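Local coordinates for putative antioxidant defense protein Mlr4105 (Mesorhizobium loti, PDB 3C1L) that probably acts as a peroxiredoxin-like antioxidant enzyme of the all-helical AhpD-like family, assembled here as a hexamer, at residues S13-L16 / T20-Y23; A22-C27 / N36-Y41; E71-A76 / A159-F164; S78-C83 / F126-T131; C86-G91 / D181-M186. All blocks are in the same frame, centred on the assembly; numbering follows the deposited sequence.

Contact 1: S13-L16 / T20-Y23; sequences SGEL and TKAY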
# COMPACT_ATOMS: atom_id res chain seq x y z
N SER B 13 26.85 13.90 25.92
CA SER B 13 27.77 12.79 25.99
C SER B 13 29.00 13.22 26.80
O SER B 13 29.41 14.40 26.79
CB SER B 13 28.17 12.33 24.57
N GLY B 14 29.56 12.28 27.55
CA GLY B 14 30.84 12.49 28.23
C GLY B 14 31.97 11.99 27.36
O GLY B 14 31.78 11.77 26.18
N GLU B 15 33.14 11.81 27.95
CA GLU B 15 34.31 11.32 27.21
C GLU B 15 34.17 9.86 26.77
O GLU B 15 33.51 9.04 27.40
CB GLU B 15 35.58 11.44 28.05
CG GLU B 15 36.26 12.75 27.96
CD GLU B 15 37.57 12.73 28.72
OE1 GLU B 15 37.55 12.97 29.95
OE2 GLU B 15 38.62 12.48 28.08
N LEU B 16 34.82 9.56 25.66
CA LEU B 16 34.98 8.20 25.18
C LEU B 16 35.85 7.45 26.17
O LEU B 16 36.79 8.01 26.73
CB LEU B 16 35.67 8.20 23.83
CG LEU B 16 34.95 8.87 22.67
CD1 LEU B 16 35.87 8.87 21.46
CD2 LEU B 16 33.63 8.18 22.36
N THR B 20 37.50 2.73 23.71
CA THR B 20 36.83 3.22 22.51
C THR B 20 37.69 4.16 21.69
O THR B 20 37.70 4.09 20.46
CB THR B 20 35.52 3.89 22.87
OG1 THR B 20 34.68 2.89 23.45
CG2 THR B 20 34.82 4.51 21.65
N LYS B 21 38.40 5.04 22.37
CA LYS B 21 39.40 5.88 21.70
C LYS B 21 40.39 5.02 20.87
O LYS B 21 40.63 5.30 19.68
CB LYS B 21 40.15 6.71 22.74
CG LYS B 21 39.27 7.69 23.54
CD LYS B 21 40.15 8.65 24.35
CE LYS B 21 39.46 9.17 25.62
NZ LYS B 21 40.47 9.77 26.60
N ALA B 22 40.93 3.98 21.50
CA ALA B 22 41.82 3.00 20.85
C ALA B 22 41.19 2.29 19.65
O ALA B 22 41.79 2.20 18.56
CB ALA B 22 42.30 1.98 21.88
N TYR B 23 39.97 1.78 19.87
CA TYR B 23 39.25 1.07 18.85
C TYR B 23 39.00 1.93 17.61
O TYR B 23 39.11 1.46 16.47
CB TYR B 23 37.89 0.63 19.40
CG TYR B 23 37.09 -0.11 18.37
CD1 TYR B 23 37.46 -1.38 17.94
CD2 TYR B 23 35.97 0.49 17.76
CE1 TYR B 23 36.72 -2.04 16.97
CE2 TYR B 23 35.26 -0.16 16.81
CZ TYR B 23 35.63 -1.41 16.43
OH TYR B 23 34.90 -2.03 15.48
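L16 lays its CB against CG of K21 at 3.6 Å, and this packing of a loop leucine on a helical lysine is the centre of the contact. K21 runs out extended from CG past the leucine backbone, so that its CE comes within 3.1 Å of L16 O, a close carbon-to-oxygen approach. NZ at the end of that chain reaches E15, whose OE2 lies 3.6 Å away: a salt bridge, but a long one, and on the solvent side of the loop. The same NZ has a second carboxylate in E18, so the lysine is shared between two acids. Putting an alanine in place of K21 would probably leave E15 and E18 without their common positive partner and bare the side of L16 that the aliphatic chain now covers. On the inner side, L16 CD2 meets T20 CG2 at 3.9 Å, the two side chains crossing at about a right angle. The threonine can offer this methyl because CG2 stands anti to its backbone N while OG1 (chi1 -64°) turns to S17 OG and to the carboxylate of D45. Segment 13-16 thus leads into helix 18-31 folded against that helix's own first turn. T20 also packs on L48 and Y23 on T52, both of helix 45-60, which covers T20 and Y23.

Contact 2: A22-C27 / N36-Y41; sequences AYFAKC and NVLKAY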
# COMPACT_ATOMS: atom_id res chain seq x y z
N ALA B 22 40.93 3.98 21.50
CA ALA B 22 41.82 3.00 20.85
C ALA B 22 41.19 2.29 19.65
O ALA B 22 41.79 2.20 18.56
CB ALA B 22 42.30 1.98 21.88
N TYR B 23 39.97 1.78 19.87
CA TYR B 23 39.25 1.07 18.85
C TYR B 23 39.00 1.93 17.61
O TYR B 23 39.11 1.46 16.47
CB TYR B 23 37.89 0.63 19.40
CG TYR B 23 37.09 -0.11 18.37
CD1 TYR B 23 37.46 -1.38 17.94
CD2 TYR B 23 35.97 0.49 17.76
CE1 TYR B 23 36.72 -2.04 16.97
CE2 TYR B 23 35.26 -0.16 16.81
CZ TYR B 23 35.63 -1.41 16.43
OH TYR B 23 34.90 -2.03 15.48
N PHE B 24 38.59 3.17 17.87
CA PHE B 24 38.39 4.20 16.85
C PHE B 24 39.73 4.61 16.21
O PHE B 24 39.79 4.89 15.03
CB PHE B 24 37.76 5.44 17.51
CG PHE B 24 36.27 5.32 17.80
CD1 PHE B 24 35.54 4.14 17.54
CD2 PHE B 24 35.59 6.42 18.35
CE1 PHE B 24 34.16 4.07 17.81
CE2 PHE B 24 34.22 6.35 18.63
CZ PHE B 24 33.51 5.18 18.37
N ALA B 25 40.80 4.68 17.00
CA ALA B 25 42.13 4.91 16.43
C ALA B 25 42.44 3.88 15.33
O ALA B 25 42.95 4.22 14.26
CB ALA B 25 43.21 4.91 17.51
N LYS B 26 42.05 2.63 15.58
CA LYS B 26 42.22 1.54 14.60
C LYS B 26 41.29 1.55 13.39
O LYS B 26 41.73 1.23 12.28
CB LYS B 26 42.20 0.19 15.31
CG LYS B 26 43.40 0.05 16.24
CD LYS B 26 43.61 -1.37 16.77
CE LYS B 26 43.15 -1.51 18.22
NZ LYS B 26 41.75 -1.06 18.36
N CYS B 27 40.00 1.87 13.58
CA CYS B 27 39.11 2.19 12.47
C CYS B 27 39.76 3.22 11.59
O CYS B 27 39.89 3.04 10.40
CB CYS B 27 37.81 2.78 12.96
SG CYS B 27 36.71 1.62 13.72
N ASN B 36 30.19 6.88 11.19
CA ASN B 36 29.33 7.67 12.06
C ASN B 36 28.42 6.84 12.94
O ASN B 36 28.10 7.29 14.02
CB ASN B 36 28.54 8.70 11.25
CG ASN B 36 29.37 9.94 10.97
OD1 ASN B 36 30.50 10.07 11.46
ND2 ASN B 36 28.81 10.85 10.21
N VAL B 37 28.03 5.65 12.51
CA VAL B 37 27.15 4.77 13.34
C VAL B 37 27.85 4.41 14.66
O VAL B 37 27.23 4.42 15.75
CB VAL B 37 26.74 3.49 12.55
CG1 VAL B 37 27.98 2.67 12.21
CG2 VAL B 37 25.64 2.63 13.29
N LEU B 38 29.16 4.16 14.58
CA LEU B 38 29.95 3.82 15.75
C LEU B 38 29.95 4.99 16.73
O LEU B 38 29.83 4.77 17.92
CB LEU B 38 31.37 3.45 15.36
CG LEU B 38 31.51 2.19 14.49
CD1 LEU B 38 32.96 1.85 14.27
CD2 LEU B 38 30.75 1.04 15.09
N LYS B 39 30.08 6.21 16.22
CA LYS B 39 30.05 7.40 17.08
C LYS B 39 28.69 7.56 17.74
O LYS B 39 28.63 8.05 18.86
CB LYS B 39 30.38 8.65 16.28
CG LYS B 39 31.67 8.61 15.53
CD LYS B 39 31.90 9.94 14.85
CE LYS B 39 33.05 9.91 13.87
NZ LYS B 39 32.61 10.32 12.50
N ALA B 40 27.62 7.14 17.06
CA ALA B 40 26.25 7.12 17.62
C ALA B 40 26.13 6.23 18.88
O ALA B 40 25.42 6.57 19.82
CB ALA B 40 25.23 6.66 16.52
N TYR B 41 26.81 5.09 18.89
CA TYR B 41 26.76 4.12 19.99
C TYR B 41 27.82 4.31 21.07
O TYR B 41 27.85 3.56 22.05
CB TYR B 41 26.84 2.67 19.45
CG TYR B 41 25.56 2.23 18.78
CD1 TYR B 41 24.49 1.77 19.53
CD2 TYR B 41 25.41 2.30 17.41
CE1 TYR B 41 23.30 1.37 18.93
CE2 TYR B 41 24.20 1.92 16.81
CZ TYR B 41 23.16 1.46 17.60
OH TYR B 41 21.97 1.07 17.05
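F24 and L38 have the nearest CA atoms across the two segments, 8.5 Å apart, on short helical stretches that run nearly antiparallel (173°) with axes 11.9 Å from one another. This is a helical hairpin, helix 18-31 turning back into the short helix 36-40, and its wide spacing is filled by large side chains. L38 is the centre of it, pointing toward the opposite helix. F24 slides past it in the reverse direction: ring atom CE1 packs on L38 CB at 3.8 Å, while CZ comes to L38 O at 3.7 Å. The carbonyl oxygen sits near the ring plane, at the edge, where the slightly positive C-H rim of the ring would favour it. The farther end of L38 goes between two other residues of helix 18-31, since CD1 reaches both the edge of the Y23 ring, 4.0 Å from CE2, and the sulfur of C27. Y23 takes part because its CG lies anti to the backbone N (chi1 180°), which brings the ring edge to L38 CD1.

Helix 45-60 closes the third side, with F51 and T52 against L38, so the leucine is buried; a PEG molecule, probably from the crystallisation liquor, lies about 4 Å from its side chain. Beyond the hairpin, Y41 meets W156 of the second subunit edge-to-face. On the outer face of helix 18-31, A22 O receives K26 N and K26 NZ from opposite sides of its plane, with NZ 3.3 Å away. Across the hairpin, C27 SG stands 3.8 Å from L38 CD1.

Contact 3: E71-A76 / A159-F164; sequences EMIAVA and ASTAAF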
# COMPACT_ATOMS: atom_id res chain seq x y z
N GLU B 71 26.44 -7.26 1.40
CA GLU B 71 26.33 -5.83 1.06
C GLU B 71 25.26 -5.57 -0.01
O GLU B 71 24.64 -4.49 -0.01
CB GLU B 71 27.66 -5.25 0.59
CG GLU B 71 28.75 -5.26 1.63
CD GLU B 71 28.60 -4.17 2.71
OE1 GLU B 71 27.62 -3.39 2.67
OE2 GLU B 71 29.47 -4.11 3.60
N MSE B 72 25.03 -6.51 -0.93
CA MSE B 72 23.93 -6.36 -1.93
C MSE B 72 22.58 -6.47 -1.29
O MSE B 72 21.65 -5.73 -1.64
CB MSE B 72 24.01 -7.39 -3.07
CG MSE B 72 25.03 -7.03 -4.15
SE MSE B 72 25.22 -8.37 -5.60
CE MSE B 72 23.47 -8.95 -5.84
N ILE B 73 22.45 -7.38 -0.33
CA ILE B 73 21.19 -7.48 0.39
C ILE B 73 20.99 -6.18 1.16
O ILE B 73 19.91 -5.64 1.14
CB ILE B 73 21.13 -8.70 1.34
CG1 ILE B 73 21.20 -10.03 0.55
CG2 ILE B 73 19.86 -8.65 2.20
CD1 ILE B 73 21.57 -11.16 1.46
N ALA B 74 22.04 -5.67 1.82
CA ALA B 74 21.95 -4.43 2.61
C ALA B 74 21.42 -3.29 1.79
O ALA B 74 20.47 -2.57 2.18
CB ALA B 74 23.35 -4.09 3.19
N VAL B 75 22.01 -3.11 0.62
CA VAL B 75 21.63 -2.02 -0.26
C VAL B 75 20.21 -2.19 -0.90
O VAL B 75 19.50 -1.20 -1.08
CB VAL B 75 22.69 -1.80 -1.36
CG1 VAL B 75 22.22 -0.71 -2.29
CG2 VAL B 75 24.09 -1.45 -0.74
N ALA B 76 19.82 -3.40 -1.29
CA ALA B 76 18.49 -3.62 -1.84
C ALA B 76 17.40 -3.30 -0.84
O ALA B 76 16.40 -2.65 -1.18
CB ALA B 76 18.34 -5.04 -2.37
N ALA B 159 18.13 -14.19 5.44
CA ALA B 159 17.02 -13.66 6.24
C ALA B 159 17.54 -12.72 7.32
O ALA B 159 16.97 -11.69 7.52
CB ALA B 159 16.17 -14.75 6.84
N SER B 160 18.64 -13.11 7.99
CA SER B 160 19.30 -12.30 9.02
C SER B 160 19.85 -10.99 8.51
O SER B 160 19.80 -9.95 9.18
CB SER B 160 20.45 -13.06 9.64
OG SER B 160 19.99 -14.04 10.54
N THR B 161 20.43 -11.05 7.32
CA THR B 161 21.05 -9.89 6.73
C THR B 161 19.94 -8.93 6.39
O THR B 161 20.02 -7.75 6.73
CB THR B 161 21.95 -10.23 5.48
OG1 THR B 161 22.95 -11.24 5.83
CG2 THR B 161 22.64 -8.98 5.01
N ALA B 162 18.90 -9.44 5.73
CA ALA B 162 17.79 -8.60 5.30
C ALA B 162 17.04 -7.98 6.52
O ALA B 162 16.79 -6.78 6.56
CB ALA B 162 16.86 -9.39 4.28
N ALA B 163 16.82 -8.81 7.53
CA ALA B 163 16.23 -8.41 8.81
C ALA B 163 16.98 -7.28 9.50
O ALA B 163 16.38 -6.29 9.92
CB ALA B 163 16.13 -9.64 9.75
N PHE B 164 18.30 -7.44 9.62
CA PHE B 164 19.18 -6.49 10.29
C PHE B 164 19.12 -5.13 9.69
O PHE B 164 19.14 -4.15 10.40
CB PHE B 164 20.64 -6.99 10.20
CG PHE B 164 21.61 -6.13 10.89
CD1 PHE B 164 21.81 -6.25 12.26
CD2 PHE B 164 22.38 -5.22 10.19
CE1 PHE B 164 22.78 -5.44 12.90
CE2 PHE B 164 23.32 -4.41 10.84
CZ PHE B 164 23.52 -4.52 12.17
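T161 spends its hydroxyl within its own helix, OG1 bonding to the carbonyl oxygen of D157 one turn earlier, and what it presents to I73 is therefore hydrocarbon. The contact joins two core helices of the AhpD-like fold, 67-80 and 152-175, only about 6 Å from the centre of the chain. I73 and A162 have their CA atoms 6.1 Å apart, a close approach of the two backbones that the small alanine permits.

I73 does the work for its side. Its CG2 touches A162 on two atoms, with CB at 3.7 Å and CA at the same distance, while the other branch reaches along the opposite helix until CD1 is 4.1 Å from T161 CB. T161 crosses the isoleucine at about a right angle and sets its CG2 methyl beside the fork. Because I73 CG2 lies anti to the backbone N, and CG1 (chi1 -64°) beside the backbone N, CG2 sits between A162 and the T161 methyl while CD1 goes to T161 CB.

Other helices complete the core: M123 of helix 118-132 packs on I73, and L58 of helix 45-60 on T161. The far side of helix 152-175 belongs to the assembly, where A163 meets V171 of the second subunit. E71, turned away from this contact, has its OE1 hydrogen-bonded to H90 ND1; the pair matches the glutamate and histidine that accompany the CXXC cysteines in AhpD, so a similar role is likely. Back at the interface, T161 CG2 sits 4.0 Å from both CB and CG2 of I73.

Contact 4: S78-C83 / F126-T131; sequences SSINHC and FAVKLT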
# COMPACT_ATOMS: atom_id res chain seq x y z
N SER B 78 17.79 -1.32 1.90
CA SER B 78 17.94 0.13 2.11
C SER B 78 17.36 1.00 1.01
O SER B 78 16.90 2.14 1.27
CB SER B 78 19.43 0.45 2.27
OG SER B 78 19.99 -0.17 3.39
N SER B 79 17.36 0.48 -0.22
CA SER B 79 16.73 1.13 -1.38
C SER B 79 15.21 1.16 -1.27
O SER B 79 14.56 2.18 -1.48
CB SER B 79 17.09 0.37 -2.65
OG SER B 79 16.62 1.12 -3.75
N ILE B 80 14.63 0.04 -0.89
CA ILE B 80 13.19 -0.05 -0.62
C ILE B 80 12.75 0.92 0.48
O ILE B 80 11.71 1.55 0.35
CB ILE B 80 12.83 -1.48 -0.26
CG1 ILE B 80 13.04 -2.39 -1.47
CG2 ILE B 80 11.39 -1.61 0.12
CD1 ILE B 80 13.08 -3.84 -1.13
N ASN B 81 13.54 1.06 1.54
CA ASN B 81 13.17 1.88 2.69
C ASN B 81 13.69 3.30 2.59
O ASN B 81 13.45 4.12 3.46
CB ASN B 81 13.64 1.25 3.99
CG ASN B 81 12.97 -0.10 4.31
OD1 ASN B 81 11.77 -0.34 4.03
ND2 ASN B 81 13.71 -0.96 4.96
N HIS B 82 14.37 3.60 1.50
CA HIS B 82 14.90 4.93 1.24
C HIS B 82 15.80 5.43 2.37
O HIS B 82 15.67 6.55 2.81
CB HIS B 82 13.79 5.95 0.91
CG HIS B 82 13.06 5.66 -0.38
ND1 HIS B 82 13.65 5.78 -1.62
CD2 HIS B 82 11.80 5.24 -0.60
CE1 HIS B 82 12.77 5.47 -2.55
NE2 HIS B 82 11.64 5.14 -1.96
N CYS B 83 16.74 4.59 2.81
CA CYS B 83 17.64 4.94 3.89
C CYS B 83 18.92 5.61 3.38
O CYS B 83 19.79 4.95 2.86
CB CYS B 83 18.05 3.71 4.70
SG CYS B 83 19.12 4.18 6.15
N PHE B 126 13.84 -12.58 -2.46
CA PHE B 126 13.41 -12.95 -1.10
C PHE B 126 13.51 -11.73 -0.11
O PHE B 126 12.57 -11.41 0.63
CB PHE B 126 14.21 -14.11 -0.61
CG PHE B 126 13.77 -14.63 0.72
CD1 PHE B 126 12.64 -15.44 0.82
CD2 PHE B 126 14.52 -14.35 1.86
CE1 PHE B 126 12.23 -15.94 2.04
CE2 PHE B 126 14.10 -14.83 3.12
CZ PHE B 126 12.95 -15.65 3.21
N ALA B 127 14.66 -11.07 -0.13
CA ALA B 127 14.90 -9.85 0.70
C ALA B 127 13.83 -8.76 0.47
O ALA B 127 13.40 -8.11 1.43
CB ALA B 127 16.29 -9.30 0.43
N VAL B 128 13.44 -8.51 -0.78
CA VAL B 128 12.35 -7.58 -1.12
C VAL B 128 11.04 -7.98 -0.47
O VAL B 128 10.42 -7.17 0.21
CB VAL B 128 12.08 -7.48 -2.66
CG1 VAL B 128 10.79 -6.74 -2.89
CG2 VAL B 128 13.22 -6.77 -3.37
N LYS B 129 10.66 -9.25 -0.61
CA LYS B 129 9.43 -9.76 0.04
C LYS B 129 9.49 -9.72 1.57
O LYS B 129 8.57 -9.31 2.23
CB LYS B 129 9.08 -11.20 -0.41
CG LYS B 129 7.67 -11.58 0.02
CD LYS B 129 7.16 -12.82 -0.57
CE LYS B 129 5.76 -13.09 -0.05
NZ LYS B 129 5.31 -14.44 -0.51
N LEU B 130 10.60 -10.12 2.15
CA LEU B 130 10.78 -10.00 3.61
C LEU B 130 10.75 -8.50 4.07
O LEU B 130 10.39 -8.23 5.20
CB LEU B 130 12.10 -10.64 4.07
CG LEU B 130 12.24 -10.89 5.58
CD1 LEU B 130 11.15 -11.90 6.00
CD2 LEU B 130 13.58 -11.38 5.87
N THR B 131 11.14 -7.58 3.21
CA THR B 131 11.15 -6.12 3.55
C THR B 131 9.77 -5.49 3.43
O THR B 131 9.34 -4.68 4.28
CB THR B 131 12.17 -5.34 2.69
OG1 THR B 131 13.48 -5.85 2.95
CG2 THR B 131 12.16 -3.83 2.98
O HOH W 1 10.25 -2.13 5.19
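The Schellman motif that ends helix 67-80 carries I80 and N81 against V128 and T131 of helix 118-132. H82 has positive phi (55°), and C83 N bonds back to S78 O at 2.9 Å. This turn also leads to C83, the N-cap of the next helix and first cysteine of the CXXC motif expected in AhpD relatives.

I80 points its two branches at different residues: its side chain crosses V128 at about a right angle, with CD1 3.7 Å from V128 CG2, and I80 CG2 meets T131 CG2 tip to tip. That threonine methyl also lies against the amide of N81. T131 can turn it outward because OG1 (chi1 -62°) bonds to A127 O at 2.7 Å and takes N166 ND2 as well. A serine in place of T131 would lack CG2, which is likely to open a gap between I80 CG2 and the N81 amide.

N81 ND2 is held by N169 and N166 of helix 152-175, which fixes the flip of the amide. T131 O bonds to R170 of the second subunit. A water 2.6 Å from N81 OD1 and 2.9 Å from T131 O links the segments, though further acceptors compete for its protons.

Contact 5: C86-G91 / D181-M186; sequences CLTAHG and DEYHAM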
# COMPACT_ATOMS: atom_id res chain seq x y z
N CYS B 86 22.36 4.22 4.92
CA CYS B 86 22.75 2.91 4.53
C CYS B 86 23.01 2.81 3.07
O CYS B 86 23.93 2.09 2.68
CB CYS B 86 21.71 1.90 4.94
SG CYS B 86 21.65 1.65 6.74
N LEU B 87 22.26 3.58 2.27
CA LEU B 87 22.54 3.60 0.85
C LEU B 87 23.91 4.21 0.53
O LEU B 87 24.63 3.72 -0.35
CB LEU B 87 21.41 4.31 0.10
CG LEU B 87 20.10 3.54 0.03
CD1 LEU B 87 18.95 4.39 -0.52
CD2 LEU B 87 20.28 2.26 -0.82
N THR B 88 24.27 5.26 1.27
CA THR B 88 25.57 5.87 1.18
C THR B 88 26.73 4.93 1.56
O THR B 88 27.70 4.81 0.80
CB THR B 88 25.60 7.15 2.03
OG1 THR B 88 24.68 8.06 1.47
CG2 THR B 88 27.00 7.79 2.10
N ALA B 89 26.62 4.29 2.73
CA ALA B 89 27.68 3.51 3.34
C ALA B 89 27.89 2.15 2.69
O ALA B 89 29.01 1.73 2.46
CB ALA B 89 27.38 3.33 4.85
N HIS B 90 26.78 1.47 2.39
CA HIS B 90 26.80 0.14 1.81
C HIS B 90 26.81 0.19 0.28
O HIS B 90 27.33 -0.71 -0.36
CB HIS B 90 25.68 -0.70 2.42
CG HIS B 90 25.82 -0.85 3.91
ND1 HIS B 90 26.76 -1.68 4.49
CD2 HIS B 90 25.22 -0.20 4.92
CE1 HIS B 90 26.69 -1.56 5.80
NE2 HIS B 90 25.76 -0.68 6.09
N GLY B 91 26.28 1.27 -0.30
CA GLY B 91 26.57 1.62 -1.69
C GLY B 91 28.06 1.67 -1.97
O GLY B 91 28.53 1.04 -2.92
N ASP B 181 30.79 11.95 5.14
CA ASP B 181 30.83 12.66 3.88
C ASP B 181 31.75 11.93 2.89
O ASP B 181 31.54 12.01 1.67
CB ASP B 181 31.27 14.13 4.10
CG ASP B 181 31.11 15.02 2.83
OD1 ASP B 181 29.99 15.05 2.21
OD2 ASP B 181 32.09 15.72 2.46
N GLU B 182 32.75 11.22 3.42
CA GLU B 182 33.84 10.62 2.64
C GLU B 182 33.39 9.44 1.79
O GLU B 182 34.04 9.11 0.81
CB GLU B 182 34.97 10.15 3.56
CG GLU B 182 35.83 11.26 4.15
CD GLU B 182 35.32 11.87 5.45
OE1 GLU B 182 34.20 11.53 5.93
OE2 GLU B 182 36.06 12.71 6.00
N TYR B 183 32.32 8.78 2.21
CA TYR B 183 31.74 7.68 1.46
C TYR B 183 31.38 8.06 0.02
O TYR B 183 31.57 7.29 -0.89
CB TYR B 183 30.48 7.20 2.16
CG TYR B 183 30.69 6.37 3.40
CD1 TYR B 183 31.47 5.21 3.36
CD2 TYR B 183 30.03 6.66 4.58
CE1 TYR B 183 31.63 4.41 4.48
CE2 TYR B 183 30.21 5.87 5.72
CZ TYR B 183 31.00 4.75 5.65
OH TYR B 183 31.17 3.95 6.76
N HIS B 184 30.90 9.28 -0.16
CA HIS B 184 30.29 9.69 -1.42
C HIS B 184 31.22 9.56 -2.60
O HIS B 184 30.81 9.05 -3.66
CB HIS B 184 29.75 11.13 -1.34
CG HIS B 184 28.57 11.27 -0.45
ND1 HIS B 184 27.46 10.45 -0.56
CD2 HIS B 184 28.32 12.13 0.55
CE1 HIS B 184 26.57 10.82 0.35
NE2 HIS B 184 27.07 11.83 1.04
N ALA B 185 32.46 10.03 -2.41
CA ALA B 185 33.47 10.07 -3.46
C ALA B 185 34.26 8.76 -3.64
O ALA B 185 34.96 8.62 -4.63
CB ALA B 185 34.42 11.22 -3.20
N MSE B 186 34.11 7.81 -2.71
CA MSE B 186 34.86 6.56 -2.74
C MSE B 186 34.44 5.62 -3.84
O MSE B 186 33.24 5.43 -4.08
CB MSE B 186 34.63 5.74 -1.50
CG MSE B 186 35.43 6.05 -0.34
SE MSE B 186 34.85 4.82 1.07
CE MSE B 186 35.39 6.12 2.40
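A89 and Y183 meet in a CH-pi contact. The A89 CA stands 3.9 Å from the centroid of the Y183 ring and only 2° off the ring normal, so the tyrosine lies flat against the helix with its face over the alanine backbone. A89 CB extends over the same face, 3.9 Å from CE2. Y183 reaches this place with CG beside its backbone N (chi1 -76°), the long axis of the ring running across helix 84-98. Nothing bulkier than a methyl intervenes, and the backbones close to 6.1 Å between the CA atoms of A89 and Y183.

Van der Waals packing surrounds T88. Its CG2, anti to the backbone N, is wedged between Y183 CB and H184 CE1, at 3.5 Å from each; the approach to the imidazole is oblique. T88 OG1 bonds to Y84 O of its own helix and also lies beside H184 CE1 at 3.5 Å, without a hydrogen bond to it.

Polar bonds otherwise stay within or just beyond each side. M186 N closes a type I turn onto Y183 O at 3.2 Å, M186 O takes R95 NH2, and H184 NE2 has a weak bond to the Y84 hydroxyl.

H90, facing away, bonds through ND1 to E71. The C-terminal segment thus covers the T88 and A89 side of the helix that begins just after C83, whose CXXC pair with C86 probably forms the redox centre as in AhpD; M109 and A102 of the third subunit pack there too. Across this seam, cohesion rests on shape and dispersion, with no charge pairing to hold it.

In the fold
Contacts 1 and 2 open the chain, sharing helix 18-31 and lying 8 Å apart between centres, with L16 CD1 against F24 CD2. Contacts 3 and 4 follow on helix 67-80, with centres 8 Å apart; contact 4 is nested within the loop that contact 3 closes, and A127 packs on both I73 and A162. Contact 5 crosses both in chain order and joins helix 84-98 to the C-terminal segment, touching contact 3 through E71 and H90. Contacts 2 and 4 stand on opposite sides of the chain's centre, about 27 Å apart between centres. Contacts 3 and 4 touch the second subunit, contacts 4 and 5 the third, and the hairpin reaches the second through Y41.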